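PDB 5Z6P: B-agarase from Agarivorans gilvus, which degrades agarose as a family 50 glycoside hydrolase, probably by cleaving beta-galactosidic linkages in the polysaccharide. Local coordinates for residues E284-G288 and K289-V293; S314-G318 and I319-H323; Y550-I553 and E554-N557. All blocks are in the same frame, centred on the assembly; numbering follows the deposited sequence.

Interaction 1 (E284-G288 and K289-V293); sequences EKIAG and KWSLV
One face of the W290 indole is covered by K285, its neighbour in a non-hydrogen-bonded antiparallel pair: CG of K285 stands over the six-membered ring, 4.1 Å from its centroid, in a CH-pi contact. Bends at the last two torsions (chi4 73°) carry the lysine tip along the indole, where NZ makes an off-centre cation-pi contact 4.2 Å from the centroid of the five-membered ring. The carbonyl O of E284 comes in obliquely near W290 CE3.

Strands 282-286 and 289-293 form a tight beta hairpin, closed by a type I' turn with A287 and G288 at its corners, both at positive phi. I286 N donates to K289 O over 2.6 Å, and K289 N returns a bond to I286 O at 2.9 Å. Further from the turn, E284 N reaches S291 O at 2.9 Å, while the reciprocal bond from S291 N is weak.

On the other face of the hairpin, I286 CD1 rests on S291 CB at 3.7 Å and E284 CB touches V293 CG2 at 3.6 Å; the E284 carboxylate turns to a salt bridge with R282.

The indole N-H bond to D661 helps fix the ring's rotation, and the carboxylate, a long and weak ion-pair partner of K285, probably helps hold the ammonium beside the five-membered ring.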
ATOM      1  N   GLU A 284      11.710 -24.827   1.619  1.00 19.22           N
ATOM      2  CA  GLU A 284      12.837 -25.687   1.243  1.00 19.18           C
ATOM      3  C   GLU A 284      13.830 -24.879   0.438  1.00 19.18           C
ATOM      4  O   GLU A 284      13.441 -23.999  -0.313  1.00 19.10           O
ATOM      5  CB  GLU A 284      12.353 -26.893   0.422  1.00 18.11           C
ATOM      6  CG  GLU A 284      13.402 -27.964   0.165  1.00 20.13           C
ATOM      7  CD  GLU A 284      13.961 -28.505   1.463  1.00 26.18           C
ATOM      8  OE1 GLU A 284      15.144 -28.249   1.751  1.00 30.06           O
ATOM      9  OE2 GLU A 284      13.203 -29.157   2.209  1.00 28.34           O
ATOM     10  N   LYS A 285      15.114 -25.173   0.580  1.00 18.77           N
ATOM     11  CA  LYS A 285      16.091 -24.588  -0.325  1.00 21.02           C
ATOM     12  C   LYS A 285      16.261 -25.555  -1.500  1.00 26.97           C
ATOM     13  O   LYS A 285      16.507 -26.742  -1.303  1.00 27.23           O
ATOM     14  CB  LYS A 285      17.431 -24.313   0.382  1.00 28.06           C
ATOM     15  CG  LYS A 285      17.812 -22.813   0.456  1.00 22.57           C
ATOM     16  CD  LYS A 285      19.124 -22.605   1.194  1.00 28.69           C
ATOM     17  CE  LYS A 285      20.063 -21.615   0.488  1.00 29.63           C
ATOM     18  NZ  LYS A 285      19.699 -20.150   0.533  1.00 24.63           N
ATOM     19  N   ILE A 286      16.072 -25.062  -2.720  1.00 23.56           N
ATOM     20  CA  ILE A 286      16.135 -25.917  -3.899  1.00 24.26           C
ATOM     21  C   ILE A 286      17.108 -25.320  -4.896  1.00 24.28           C
ATOM     22  O   ILE A 286      16.946 -24.188  -5.329  1.00 28.14           O
ATOM     23  CB  ILE A 286      14.749 -26.102  -4.548  1.00 22.75           C
ATOM     24  CG1 ILE A 286      13.801 -26.835  -3.595  1.00 22.45           C
ATOM     25  CG2 ILE A 286      14.857 -26.877  -5.838  1.00 25.08           C
ATOM     26  CD1 ILE A 286      12.383 -26.943  -4.114  1.00 23.69           C
ATOM     27  N   ALA A 287      18.136 -26.091  -5.229  1.00 28.69           N
ATOM     28  CA  ALA A 287      19.225 -25.638  -6.091  1.00 23.91           C
ATOM     29  C   ALA A 287      19.711 -24.253  -5.695  1.00 23.69           C
ATOM     30  O   ALA A 287      19.825 -23.366  -6.535  1.00 29.30           O
ATOM     31  CB  ALA A 287      18.794 -25.658  -7.553  1.00 22.82           C
ATOM     32  N   GLY A 288      19.966 -24.067  -4.404  1.00 26.12           N
ATOM     33  CA  GLY A 288      20.458 -22.796  -3.899  1.00 23.67           C
ATOM     34  C   GLY A 288      19.467 -21.640  -3.818  1.00 24.41           C
ATOM     35  O   GLY A 288      19.840 -20.532  -3.435  1.00 32.79           O
ATOM     36  N   LYS A 289      18.213 -21.868  -4.184  1.00 22.59           N
ATOM     37  CA  LYS A 289      17.187 -20.841  -3.999  1.00 20.58           C
ATOM     38  C   LYS A 289      16.191 -21.256  -2.911  1.00 22.59           C
ATOM     39  O   LYS A 289      15.976 -22.435  -2.668  1.00 21.57           O
ATOM     40  CB  LYS A 289      16.428 -20.568  -5.302  1.00 18.14           C
ATOM     41  CG  LYS A 289      17.276 -20.123  -6.486  1.00 23.70           C
ATOM     42  CD  LYS A 289      16.420 -20.106  -7.753  1.00 24.27           C
ATOM     43  CE  LYS A 289      17.199 -19.700  -8.987  1.00 30.24           C
ATOM     44  NZ  LYS A 289      16.286 -19.439 -10.145  1.00 29.86           N
ATOM     45  N   TRP A 290      15.578 -20.282  -2.258  1.00 20.22           N
ATOM     46  CA  TRP A 290      14.456 -20.589  -1.403  1.00 17.50           C
ATOM     47  C   TRP A 290      13.254 -20.945  -2.247  1.00 18.20           C
ATOM     48  O   TRP A 290      13.076 -20.438  -3.343  1.00 20.27           O
ATOM     49  CB  TRP A 290      14.133 -19.412  -0.481  1.00 18.49           C
ATOM     50  CG  TRP A 290      15.049 -19.358   0.706  1.00 18.05           C
ATOM     51  CD1 TRP A 290      16.076 -18.483   0.918  1.00 16.93           C
ATOM     52  CD2 TRP A 290      15.035 -20.244   1.830  1.00 16.31           C
ATOM     53  NE1 TRP A 290      16.692 -18.764   2.118  1.00 18.30           N
ATOM     54  CE2 TRP A 290      16.075 -19.839   2.694  1.00 15.70           C
ATOM     55  CE3 TRP A 290      14.242 -21.335   2.191  1.00 16.16           C
ATOM     56  CZ2 TRP A 290      16.334 -20.488   3.899  1.00 16.21           C
ATOM     57  CZ3 TRP A 290      14.507 -21.976   3.389  1.00 15.95           C
ATOM     58  CH2 TRP A 290      15.547 -21.551   4.227  1.00 16.85           C
ATOM     59  N   SER A 291      12.415 -21.813  -1.720  1.00 18.58           N
ATOM     60  CA  SER A 291      11.226 -22.214  -2.418  1.00 18.27           C
ATOM     61  C   SER A 291      10.153 -22.600  -1.424  1.00 17.60           C
ATOM     62  O   SER A 291      10.455 -22.998  -0.303  1.00 17.58           O
ATOM     63  CB  SER A 291      11.522 -23.389  -3.352  1.00 19.33           C
ATOM     64  OG  SER A 291      10.378 -23.750  -4.104  1.00 16.78           O
ATOM     65  N   LEU A 292       8.903 -22.480  -1.841  1.00 14.11           N
ATOM     66  CA  LEU A 292       7.838 -23.215  -1.188  1.00 17.61           C
ATOM     67  C   LEU A 292       7.756 -24.614  -1.837  1.00 19.25           C
ATOM     68  O   LEU A 292       8.230 -24.822  -2.961  1.00 17.12           O
ATOM     69  CB  LEU A 292       6.507 -22.467  -1.296  1.00 14.05           C
ATOM     70  CG  LEU A 292       6.335 -21.191  -0.443  1.00 16.13           C
ATOM     71  CD1 LEU A 292       5.209 -20.295  -0.954  1.00 11.66           C
ATOM     72  CD2 LEU A 292       6.081 -21.559   0.995  1.00 16.65           C
ATOM     73  N   VAL A 293       7.169 -25.560  -1.115  1.00 18.15           N
ATOM     74  CA  VAL A 293       6.895 -26.893  -1.629  1.00 16.45           C
ATOM     75  C   VAL A 293       5.447 -27.213  -1.301  1.00 19.82           C
ATOM     76  O   VAL A 293       5.018 -26.932  -0.182  1.00 17.34           O
ATOM     77  CB  VAL A 293       7.839 -27.946  -0.994  1.00 18.51           C
ATOM     78  CG1 VAL A 293       7.522 -29.327  -1.503  1.00 18.11           C
ATOM     79  CG2 VAL A 293       9.295 -27.596  -1.256  1.00 18.39           C
TER

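Interaction 2 (S314-G318 and I319-H323); sequences STITG and IDYDH
G318 and Y321 are the ends of a type II beta turn, with I319 and D320 at its corners; D320 takes the positive phi expected there. Y321 N closes the turn on G318 O at 3.0 Å with an N-H...O angle of 159°, arriving well above the carbonyl plane rather than on a lone pair. The same oxygen also receives a hydrogen bond from the hydroxyl of S357 on helix 353-361. G318 has phi 100°, where a CB would be jammed against the carbonyl O of T317, so glycine suits this place. The turn interrupts strand 315-325, which runs along one side of a three-stranded antiparallel sheet; T317 and I319 both make backbone bonds to E393 of the adjoining strand 388-395. Inside the bend, a water donates to I319 O at 2.8 Å and accepts a weak bond from G318 N.

T317 adds an ST turn just ahead of this one. With chi1 at 62° its OG1 lies between the backbone N and the carbonyl carbon, close enough for I319 N to bond to it at 3.2 Å. OG1 also brushes I319 CB at 3.6 Å and is hydrogen-bonded to the E393 carboxylate. On the inner side, I316 CG2 meets Y321 CD1 at 4.1 Å, the two side chains crossing at about a right angle, and L157 packs against both. Y321 OH is bonded to E390.

The T317 hydroxyl thus links a backbone N-H of the turn to a carboxylate of the neighbouring strand; taking up that N-H probably leaves its own proton for E393, tying the bend to the sheet.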
ATOM      1  N   SER A 314     -17.647  -1.175  -0.501  1.00 17.68           N
ATOM      2  CA  SER A 314     -18.673  -0.191  -0.186  1.00 17.82           C
ATOM      3  C   SER A 314     -18.130   1.238  -0.231  1.00 18.17           C
ATOM      4  O   SER A 314     -16.954   1.477  -0.002  1.00 17.24           O
ATOM      5  CB  SER A 314     -19.292  -0.486   1.176  1.00 19.90           C
ATOM      6  OG  SER A 314     -18.500   0.046   2.214  1.00 27.86           O
ATOM      7  N   THR A 315     -19.010   2.170  -0.566  1.00 15.24           N
ATOM      8  CA  THR A 315     -18.683   3.579  -0.675  1.00 15.72           C
ATOM      9  C   THR A 315     -19.784   4.430   0.006  1.00 17.51           C
ATOM     10  O   THR A 315     -20.944   4.023   0.076  1.00 18.45           O
ATOM     11  CB  THR A 315     -18.507   3.971  -2.167  1.00 15.66           C
ATOM     12  OG1 THR A 315     -17.940   5.275  -2.272  1.00 17.13           O
ATOM     13  CG2 THR A 315     -19.852   3.924  -2.916  1.00 17.53           C
ATOM     14  N   ILE A 316     -19.423   5.601   0.510  1.00 15.91           N
ATOM     15  CA  ILE A 316     -20.371   6.465   1.204  1.00 16.62           C
ATOM     16  C   ILE A 316     -21.360   7.111   0.219  1.00 18.74           C
ATOM     17  O   ILE A 316     -20.950   7.696  -0.784  1.00 18.85           O
ATOM     18  CB  ILE A 316     -19.635   7.559   2.002  1.00 14.89           C
ATOM     19  CG1 ILE A 316     -18.910   6.940   3.201  1.00 18.48           C
ATOM     20  CG2 ILE A 316     -20.596   8.651   2.456  1.00 19.01           C
ATOM     21  CD1 ILE A 316     -19.832   6.441   4.305  1.00 20.84           C
ATOM     22  N   THR A 317     -22.657   7.002   0.493  1.00 17.50           N
ATOM     23  CA  THR A 317     -23.652   7.599  -0.408  1.00 15.95           C
ATOM     24  C   THR A 317     -23.891   9.072  -0.140  1.00 14.11           C
ATOM     25  O   THR A 317     -24.429   9.777  -0.982  1.00 17.74           O
ATOM     26  CB  THR A 317     -25.025   6.893  -0.330  1.00 19.61           C
ATOM     27  OG1 THR A 317     -25.555   7.014   0.995  1.00 18.95           O
ATOM     28  CG2 THR A 317     -24.917   5.433  -0.719  1.00 16.39           C
ATOM     29  N   GLY A 318     -23.499   9.538   1.028  1.00 16.40           N
ATOM     30  CA  GLY A 318     -23.850  10.883   1.448  1.00 17.19           C
ATOM     31  C   GLY A 318     -25.041  10.884   2.404  1.00 20.89           C
ATOM     32  O   GLY A 318     -25.117  11.724   3.295  1.00 23.26           O
ATOM     33  N   ILE A 319     -25.971   9.946   2.223  1.00 19.77           N
ATOM     34  CA  ILE A 319     -27.149   9.876   3.099  1.00 21.26           C
ATOM     35  C   ILE A 319     -26.722   9.554   4.535  1.00 22.79           C
ATOM     36  O   ILE A 319     -26.023   8.572   4.781  1.00 19.99           O
ATOM     37  CB  ILE A 319     -28.176   8.818   2.619  1.00 21.12           C
ATOM     38  CG1 ILE A 319     -28.650   9.115   1.188  1.00 18.19           C
ATOM     39  CG2 ILE A 319     -29.354   8.719   3.600  1.00 19.62           C
ATOM     40  CD1 ILE A 319     -29.204  10.505   0.985  1.00 21.09           C
ATOM     41  N   ASP A 320     -27.140  10.412   5.463  1.00 22.77           N
ATOM     42  CA  ASP A 320     -26.809  10.321   6.881  1.00 19.49           C
ATOM     43  C   ASP A 320     -25.323  10.467   7.149  1.00 22.38           C
ATOM     44  O   ASP A 320     -24.842  10.081   8.210  1.00 20.76           O
ATOM     45  CB  ASP A 320     -27.317   9.006   7.466  1.00 24.38           C
ATOM     46  CG  ASP A 320     -28.742   9.104   7.954  1.00 19.50           C
ATOM     47  OD1 ASP A 320     -29.402  10.089   7.601  1.00 21.81           O
ATOM     48  OD2 ASP A 320     -29.193   8.205   8.684  1.00 23.35           O
ATOM     49  N   TYR A 321     -24.583  11.020   6.197  1.00 22.10           N
ATOM     50  CA  TYR A 321     -23.167  11.227   6.447  1.00 23.10           C
ATOM     51  C   TYR A 321     -22.941  12.293   7.512  1.00 25.11           C
ATOM     52  O   TYR A 321     -23.453  13.393   7.399  1.00 32.19           O
ATOM     53  CB  TYR A 321     -22.395  11.641   5.193  1.00 19.83           C
ATOM     54  CG  TYR A 321     -20.965  11.885   5.574  1.00 24.33           C
ATOM     55  CD1 TYR A 321     -20.144  10.828   5.911  1.00 22.61           C
ATOM     56  CD2 TYR A 321     -20.456  13.171   5.684  1.00 27.58           C
ATOM     57  CE1 TYR A 321     -18.846  11.032   6.305  1.00 28.95           C
ATOM     58  CE2 TYR A 321     -19.154  13.384   6.077  1.00 26.04           C
ATOM     59  CZ  TYR A 321     -18.356  12.307   6.386  1.00 26.08           C
ATOM     60  OH  TYR A 321     -17.058  12.493   6.778  1.00 28.27           O
ATOM     61  N   ASP A 322     -22.142  11.981   8.523  1.00 24.28           N
ATOM     62  CA  ASP A 322     -21.778  12.992   9.501  1.00 28.26           C
ATOM     63  C   ASP A 322     -20.431  12.706  10.142  1.00 30.68           C
ATOM     64  O   ASP A 322     -19.975  11.567  10.182  1.00 30.13           O
ATOM     65  CB  ASP A 322     -22.860  13.105  10.576  1.00 30.91           C
ATOM     66  CG  ASP A 322     -22.796  14.417  11.337  1.00 35.26           C
ATOM     67  OD1 ASP A 322     -22.032  15.313  10.931  1.00 37.89           O
ATOM     68  OD2 ASP A 322     -23.527  14.555  12.334  1.00 41.23           O
ATOM     69  N   HIS A 323     -19.791  13.760  10.628  1.00 37.49           N
ATOM     70  CA  HIS A 323     -18.526  13.652  11.346  1.00 37.34           C
ATOM     71  C   HIS A 323     -18.506  14.715  12.439  1.00 39.62           C
ATOM     72  O   HIS A 323     -18.323  15.888  12.145  1.00 37.31           O
ATOM     73  CB  HIS A 323     -17.346  13.833  10.389  1.00 36.15           C
ATOM     74  CG  HIS A 323     -16.029  13.389  10.945  1.00 42.43           C
ATOM     75  ND1 HIS A 323     -15.915  12.666  12.120  1.00 42.39           N
ATOM     76  CD2 HIS A 323     -14.765  13.557  10.493  1.00 39.42           C
ATOM     77  CE1 HIS A 323     -14.646  12.418  12.360  1.00 44.74           C
ATOM     78  NE2 HIS A 323     -13.922  12.950  11.388  1.00 43.04           N
TER
HETATM   79  O   HOH W   1     -23.526   8.257   3.601  1.00 16.74           O

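Interaction 3 (Y550-I553 and E554-N557); sequences YTVI and EALN
V552 O is shared by two amides of the helix that starts beyond it: A555 N at 3.1 Å and L556 N at 3.5 Å, both bonds weak. V552 is the N-cap of helix 553-560, and this is a tight junction between two consecutive helices, 537-550 and 553-560, since the first ends at Y550 and T551 breaks away with positive phi. One residue on, the helix is firmly formed: N557 N bonds to I553 O at 2.9 Å, in the carbonyl plane and nearly straight at 161°.

Y550 folds back over the new helix. CA of L556 lies over one face of its ring, 4.0 Å from the centroid and offset toward the rim, in a CH-pi contact, while L556 CB meets Y550 CG at about the same distance. The ring's OH goes on to D586 and S559. A555 CB fills the inside of the corner, 3.4 Å from Y550 O and 3.9 Å from V552 CG2. W567 of helix 567-572 packs on Y550, I553 and L556, and its indole N-H donates to T551 O.

The amide of N557 is held from outside the corner, OD1 by T562 and ND2 by L564 O. E554 curls back at chi2 (89°) across the start of the helix, which sets its OE1 3.6 Å from I553 CG2.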
ATOM      1  N   TYR A 550      24.967  -3.459  31.653  1.00 17.68           N
ATOM      2  CA  TYR A 550      25.802  -2.480  32.358  1.00 16.21           C
ATOM      3  C   TYR A 550      26.112  -2.847  33.816  1.00 14.06           C
ATOM      4  O   TYR A 550      27.062  -2.323  34.385  1.00 17.23           O
ATOM      5  CB  TYR A 550      25.152  -1.087  32.306  1.00 16.00           C
ATOM      6  CG  TYR A 550      25.181  -0.475  30.919  1.00 16.02           C
ATOM      7  CD1 TYR A 550      26.358   0.027  30.392  1.00 15.80           C
ATOM      8  CD2 TYR A 550      24.041  -0.425  30.139  1.00 14.82           C
ATOM      9  CE1 TYR A 550      26.402   0.566  29.133  1.00 17.92           C
ATOM     10  CE2 TYR A 550      24.067   0.123  28.860  1.00 16.06           C
ATOM     11  CZ  TYR A 550      25.258   0.617  28.364  1.00 19.07           C
ATOM     12  OH  TYR A 550      25.322   1.171  27.114  1.00 16.60           O
ATOM     13  N   THR A 551      25.313  -3.742  34.386  1.00 14.50           N
ATOM     14  CA  THR A 551      25.439  -4.235  35.773  1.00 16.47           C
ATOM     15  C   THR A 551      25.182  -3.183  36.856  1.00 16.81           C
ATOM     16  O   THR A 551      24.327  -3.374  37.712  1.00 14.21           O
ATOM     17  CB  THR A 551      26.820  -4.865  36.048  1.00 15.28           C
ATOM     18  OG1 THR A 551      27.233  -5.655  34.926  1.00 17.29           O
ATOM     19  CG2 THR A 551      26.739  -5.743  37.287  1.00 17.96           C
ATOM     20  N   VAL A 552      25.941  -2.092  36.833  1.00 17.98           N
ATOM     21  CA  VAL A 552      25.739  -1.006  37.784  1.00 16.23           C
ATOM     22  C   VAL A 552      25.258   0.237  37.036  1.00 16.97           C
ATOM     23  O   VAL A 552      25.622   0.453  35.873  1.00 17.54           O
ATOM     24  CB  VAL A 552      27.033  -0.691  38.594  1.00 18.12           C
ATOM     25  CG1 VAL A 552      27.427  -1.887  39.471  1.00 18.34           C
ATOM     26  CG2 VAL A 552      28.174  -0.333  37.675  1.00 17.93           C
ATOM     27  N   ILE A 553      24.427   1.037  37.701  1.00 17.67           N
ATOM     28  CA  ILE A 553      23.840   2.230  37.091  1.00 15.74           C
ATOM     29  C   ILE A 553      24.911   3.254  36.684  1.00 18.99           C
ATOM     30  O   ILE A 553      24.759   3.967  35.699  1.00 20.37           O
ATOM     31  CB  ILE A 553      22.782   2.878  38.052  1.00 15.10           C
ATOM     32  CG1 ILE A 553      21.999   3.979  37.341  1.00 17.05           C
ATOM     33  CG2 ILE A 553      23.416   3.360  39.339  1.00 20.22           C
ATOM     34  CD1 ILE A 553      21.049   3.436  36.322  1.00 15.51           C
ATOM     35  N   GLU A 554      26.014   3.292  37.423  1.00 18.20           N
ATOM     36  CA  GLU A 554      27.119   4.183  37.113  1.00 19.58           C
ATOM     37  C   GLU A 554      27.692   3.917  35.719  1.00 21.98           C
ATOM     38  O   GLU A 554      28.041   4.842  34.988  1.00 20.51           O
ATOM     39  CB  GLU A 554      28.223   4.039  38.171  1.00 21.43           C
ATOM     40  CG  GLU A 554      27.867   4.647  39.520  1.00 21.73           C
ATOM     41  CD  GLU A 554      27.152   3.698  40.499  1.00 27.58           C
ATOM     42  OE1 GLU A 554      26.820   2.549  40.149  1.00 21.87           O
ATOM     43  OE2 GLU A 554      26.911   4.123  41.647  1.00 31.25           O
ATOM     44  N   ALA A 555      27.764   2.647  35.346  1.00 18.86           N
ATOM     45  CA  ALA A 555      28.260   2.273  34.035  1.00 17.67           C
ATOM     46  C   ALA A 555      27.298   2.711  32.910  1.00 18.68           C
ATOM     47  O   ALA A 555      27.728   3.143  31.841  1.00 17.54           O
ATOM     48  CB  ALA A 555      28.504   0.770  33.986  1.00 18.92           C
ATOM     49  N   LEU A 556      25.999   2.612  33.153  1.00 19.51           N
ATOM     50  CA  LEU A 556      25.037   3.163  32.203  1.00 17.96           C
ATOM     51  C   LEU A 556      25.193   4.691  32.106  1.00 17.37           C
ATOM     52  O   LEU A 556      25.166   5.257  31.017  1.00 16.64           O
ATOM     53  CB  LEU A 556      23.603   2.800  32.595  1.00 16.15           C
ATOM     54  CG  LEU A 556      22.581   3.483  31.681  1.00 14.50           C
ATOM     55  CD1 LEU A 556      21.484   2.508  31.278  1.00 19.53           C
ATOM     56  CD2 LEU A 556      21.982   4.688  32.371  1.00 18.40           C
ATOM     57  N   ASN A 557      25.348   5.346  33.252  1.00 20.46           N
ATOM     58  CA  ASN A 557      25.497   6.798  33.287  1.00 20.57           C
ATOM     59  C   ASN A 557      26.709   7.264  32.494  1.00 23.43           C
ATOM     60  O   ASN A 557      26.628   8.239  31.766  1.00 23.21           O
ATOM     61  CB  ASN A 557      25.584   7.298  34.725  1.00 20.77           C
ATOM     62  CG  ASN A 557      24.210   7.393  35.399  1.00 21.43           C
ATOM     63  OD1 ASN A 557      23.184   7.481  34.732  1.00 22.44           O
ATOM     64  ND2 ASN A 557      24.197   7.373  36.715  1.00 20.58           N
TER

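Overall arrangement
The three contacts are local bends in one chain and follow one another in sequence without touching. Interactions 1 and 2 lie on opposite sides of the chain's centre, their own centres about 49 Å apart. Interaction 3 is about 47 Å from interaction 1 and 58 Å from interaction 2, centre to centre; the nearest atoms of any two contacts are at least about 30 Å apart. Each belongs to a different part of the fold: the hairpin of 284-293 forms one edge of a mixed sheet, with strand 289-293 antiparallel to strand 299-305, which runs parallel to strand 709-714; the turn in 314-323 belongs to a separate three-stranded sheet; 550-557 joins two helices, far out at 43 Å from the chain's centre.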